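Long-range contact in type VI immunity protein Atu4351 (Agrobacterium fabrum, PDB 6ITW), which probably neutralises a cognate toxin of the type VI secretion system, acting as the immunity partner of an effector-immunity pair: residues Gly168-Pro173 with Val191-Ala196. Residues are numbered along the deposited sequence; the frame is centred on the assembly and turned at random.
Sequences GQIYSP and VDALSA
Ile170 spreads its branches over Val191 and the start of the helix behind it: CG2 rests on Ala193 CB at 3.9 Å, while the two side chains of Ile170 and Val191 slant across each other, Ile170 CG1 lying 4.2 Å from Val191 CG2. With chi1 at 57°, CG1 sits between the backbone N and the carbonyl carbon, which turns it toward Val191 and Ala193 CA. Val191 CG2 also reaches Ser172 CB at 3.5 Å, and Phe89 of strand 84-90 touches both Ile170 and Ala193.

Two reciprocal backbone bonds, Ile170 N to Val191 O and Val191 N to Ile170 O, each 3.0 Å, make an antiparallel hydrogen-bonded pair with both side chains on one face. Within the Tdi1 C-terminal family region, strands 169-173 and 188-192 form a small sheet running straight into helix 193-200. Gln169 and Asp192 follow as a non-hydrogen-bonded pair with diverging side chains; then Ala193 N donates to Gly168 O at 2.9 Å, nearly straight (169°) but tilted 29° from the carbonyl plane. A water donates to Gly168 O and Asp192 OD1 and accepts from Leu194 N.

Asp192 is the N-cap: its OD2 takes Ser195 N from above the carboxylate plane and Ser195 OG at 2.7 Å on the anti side. The first-turn amides of Ala193, Leu194 and Ser195 are therefore satisfied by the Gly168 carbonyl, a water and the cap respectively, coupling the helix start to the residue leading into strand 169-173.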
ATOM      1  N   GLY A 168       2.050 -12.180   3.039  1.00 36.14           N
ATOM      2  CA  GLY A 168       1.359 -12.430   1.800  1.00 29.63           C
ATOM      3  C   GLY A 168      -0.135 -12.650   1.919  1.00 31.76           C
ATOM      4  O   GLY A 168      -0.761 -13.032   0.921  1.00 34.58           O
ATOM      5  N   GLN A 169      -0.730 -12.414   3.093  1.00 28.10           N
ATOM      6  CA  GLN A 169      -2.182 -12.368   3.249  1.00 31.28           C
ATOM      7  C   GLN A 169      -2.660 -10.992   3.696  1.00 33.03           C
ATOM      8  O   GLN A 169      -1.884 -10.185   4.214  1.00 35.94           O
ATOM      9  CB  GLN A 169      -2.680 -13.361   4.286  1.00 34.78           C
ATOM     10  CG  GLN A 169      -2.367 -14.793   4.024  1.00 36.43           C
ATOM     11  CD  GLN A 169      -2.843 -15.626   5.189  1.00 40.12           C
ATOM     12  OE1 GLN A 169      -2.632 -15.255   6.359  1.00 38.88           O
ATOM     13  NE2 GLN A 169      -3.530 -16.726   4.889  1.00 35.92           N
ATOM     14  N   ILE A 170      -3.970 -10.752   3.519  1.00 31.67           N
ATOM     15  CA  ILE A 170      -4.664  -9.564   4.021  1.00 35.56           C
ATOM     16  C   ILE A 170      -6.035  -9.996   4.538  1.00 32.31           C
ATOM     17  O   ILE A 170      -6.513 -11.092   4.249  1.00 31.69           O
ATOM     18  CB  ILE A 170      -4.843  -8.461   2.945  1.00 32.75           C
ATOM     19  CG1 ILE A 170      -5.602  -9.012   1.736  1.00 33.33           C
ATOM     20  CG2 ILE A 170      -3.504  -7.879   2.496  1.00 27.51           C
ATOM     21  CD1 ILE A 170      -6.006  -7.928   0.692  1.00 33.48           C
ATOM     22  N   TYR A 171      -6.677  -9.111   5.307  1.00 33.53           N
ATOM     23  CA  TYR A 171      -8.096  -9.257   5.635  1.00 34.48           C
ATOM     24  C   TYR A 171      -8.924  -8.657   4.506  1.00 36.66           C
ATOM     25  O   TYR A 171      -8.685  -7.520   4.089  1.00 35.71           O
ATOM     26  CB  TYR A 171      -8.457  -8.566   6.950  1.00 34.46           C
ATOM     27  CG  TYR A 171      -7.635  -9.019   8.139  1.00 35.84           C
ATOM     28  CD1 TYR A 171      -7.580 -10.363   8.501  1.00 32.01           C
ATOM     29  CD2 TYR A 171      -6.923  -8.096   8.909  1.00 35.55           C
ATOM     30  CE1 TYR A 171      -6.835 -10.777   9.600  1.00 32.65           C
ATOM     31  CE2 TYR A 171      -6.172  -8.502  10.024  1.00 37.10           C
ATOM     32  CZ  TYR A 171      -6.139  -9.846  10.359  1.00 37.70           C
ATOM     33  OH  TYR A 171      -5.400 -10.254  11.444  1.00 35.91           O
ATOM     34  N   SER A 172      -9.896  -9.419   4.025  1.00 32.83           N
ATOM     35  CA  SER A 172     -10.677  -9.078   2.856  1.00 34.96           C
ATOM     36  C   SER A 172     -12.132  -9.457   3.100  1.00 40.06           C
ATOM     37  O   SER A 172     -12.411 -10.470   3.755  1.00 35.23           O
ATOM     38  CB  SER A 172     -10.143  -9.825   1.622  1.00 32.45           C
ATOM     39  OG  SER A 172     -10.827  -9.455   0.426  1.00 36.43           O
ATOM     40  N   PRO A 173     -13.077  -8.684   2.573  1.00 39.38           N
ATOM     41  CA  PRO A 173     -14.482  -9.056   2.760  1.00 37.84           C
ATOM     42  C   PRO A 173     -14.814 -10.295   1.944  1.00 38.15           C
ATOM     43  O   PRO A 173     -14.385 -10.449   0.798  1.00 37.21           O
ATOM     44  CB  PRO A 173     -15.259  -7.818   2.284  1.00 37.69           C
ATOM     45  CG  PRO A 173     -14.325  -7.103   1.358  1.00 40.09           C
ATOM     46  CD  PRO A 173     -12.911  -7.471   1.752  1.00 35.07           C
ATOM     47  N   VAL A 191      -7.076 -13.917   3.560  1.00 31.16           N
ATOM     48  CA  VAL A 191      -6.971 -14.475   2.213  1.00 33.49           C
ATOM     49  C   VAL A 191      -5.590 -14.170   1.631  1.00 34.10           C
ATOM     50  O   VAL A 191      -4.870 -13.284   2.094  1.00 34.36           O
ATOM     51  CB  VAL A 191      -8.048 -13.930   1.231  1.00 34.01           C
ATOM     52  CG1 VAL A 191      -9.445 -14.268   1.680  1.00 34.29           C
ATOM     53  CG2 VAL A 191      -7.897 -12.425   1.078  1.00 35.26           C
ATOM     54  N   ASP A 192      -5.242 -14.912   0.583  1.00 29.22           N
ATOM     55  CA  ASP A 192      -4.060 -14.626  -0.213  1.00 32.12           C
ATOM     56  C   ASP A 192      -4.144 -13.220  -0.808  1.00 34.77           C
ATOM     57  O   ASP A 192      -5.104 -12.889  -1.509  1.00 32.96           O
ATOM     58  CB  ASP A 192      -3.942 -15.667  -1.319  1.00 26.98           C
ATOM     59  CG  ASP A 192      -2.767 -15.418  -2.216  1.00 34.23           C
ATOM     60  OD1 ASP A 192      -1.627 -15.478  -1.715  1.00 34.78           O
ATOM     61  OD2 ASP A 192      -2.970 -15.166  -3.418  1.00 37.49           O
ATOM     62  N   ALA A 193      -3.127 -12.394  -0.542  1.00 32.29           N
ATOM     63  CA  ALA A 193      -3.197 -10.989  -0.951  1.00 32.91           C
ATOM     64  C   ALA A 193      -3.149 -10.840  -2.470  1.00 34.03           C
ATOM     65  O   ALA A 193      -3.952 -10.099  -3.052  1.00 36.44           O
ATOM     66  CB  ALA A 193      -2.067 -10.189  -0.301  1.00 33.28           C
ATOM     67  N   LEU A 194      -2.216 -11.536  -3.136  1.00 28.14           N
ATOM     68  CA  LEU A 194      -2.071 -11.362  -4.582  1.00 32.26           C
ATOM     69  C   LEU A 194      -3.346 -11.766  -5.325  1.00 35.79           C
ATOM     70  O   LEU A 194      -3.777 -11.070  -6.250  1.00 32.66           O
ATOM     71  CB  LEU A 194      -0.875 -12.162  -5.106  1.00 28.70           C
ATOM     72  CG  LEU A 194      -0.610 -12.007  -6.614  1.00 36.78           C
ATOM     73  CD1 LEU A 194      -0.309 -10.537  -6.970  1.00 34.73           C
ATOM     74  CD2 LEU A 194       0.528 -12.920  -7.081  1.00 31.78           C
ATOM     75  N   SER A 195      -3.952 -12.896  -4.940  1.00 30.87           N
ATOM     76  CA  SER A 195      -5.197 -13.342  -5.564  1.00 35.28           C
ATOM     77  C   SER A 195      -6.319 -12.345  -5.326  1.00 34.93           C
ATOM     78  O   SER A 195      -6.999 -11.928  -6.271  1.00 32.01           O
ATOM     79  CB  SER A 195      -5.623 -14.703  -5.007  1.00 31.91           C
ATOM     80  OG  SER A 195      -4.718 -15.702  -5.412  1.00 41.66           O
ATOM     81  N   ALA A 196      -6.565 -12.007  -4.050  1.00 33.79           N
ATOM     82  CA  ALA A 196      -7.633 -11.073  -3.704  1.00 31.89           C
ATOM     83  C   ALA A 196      -7.426  -9.727  -4.395  1.00 33.91           C
ATOM     84  O   ALA A 196      -8.365  -9.165  -4.969  1.00 32.25           O
ATOM     85  CB  ALA A 196      -7.702 -10.903  -2.184  1.00 27.07           C
TER
HETATM   86  O   HOH W   1      -0.052 -12.741  -1.740  1.00 31.60           O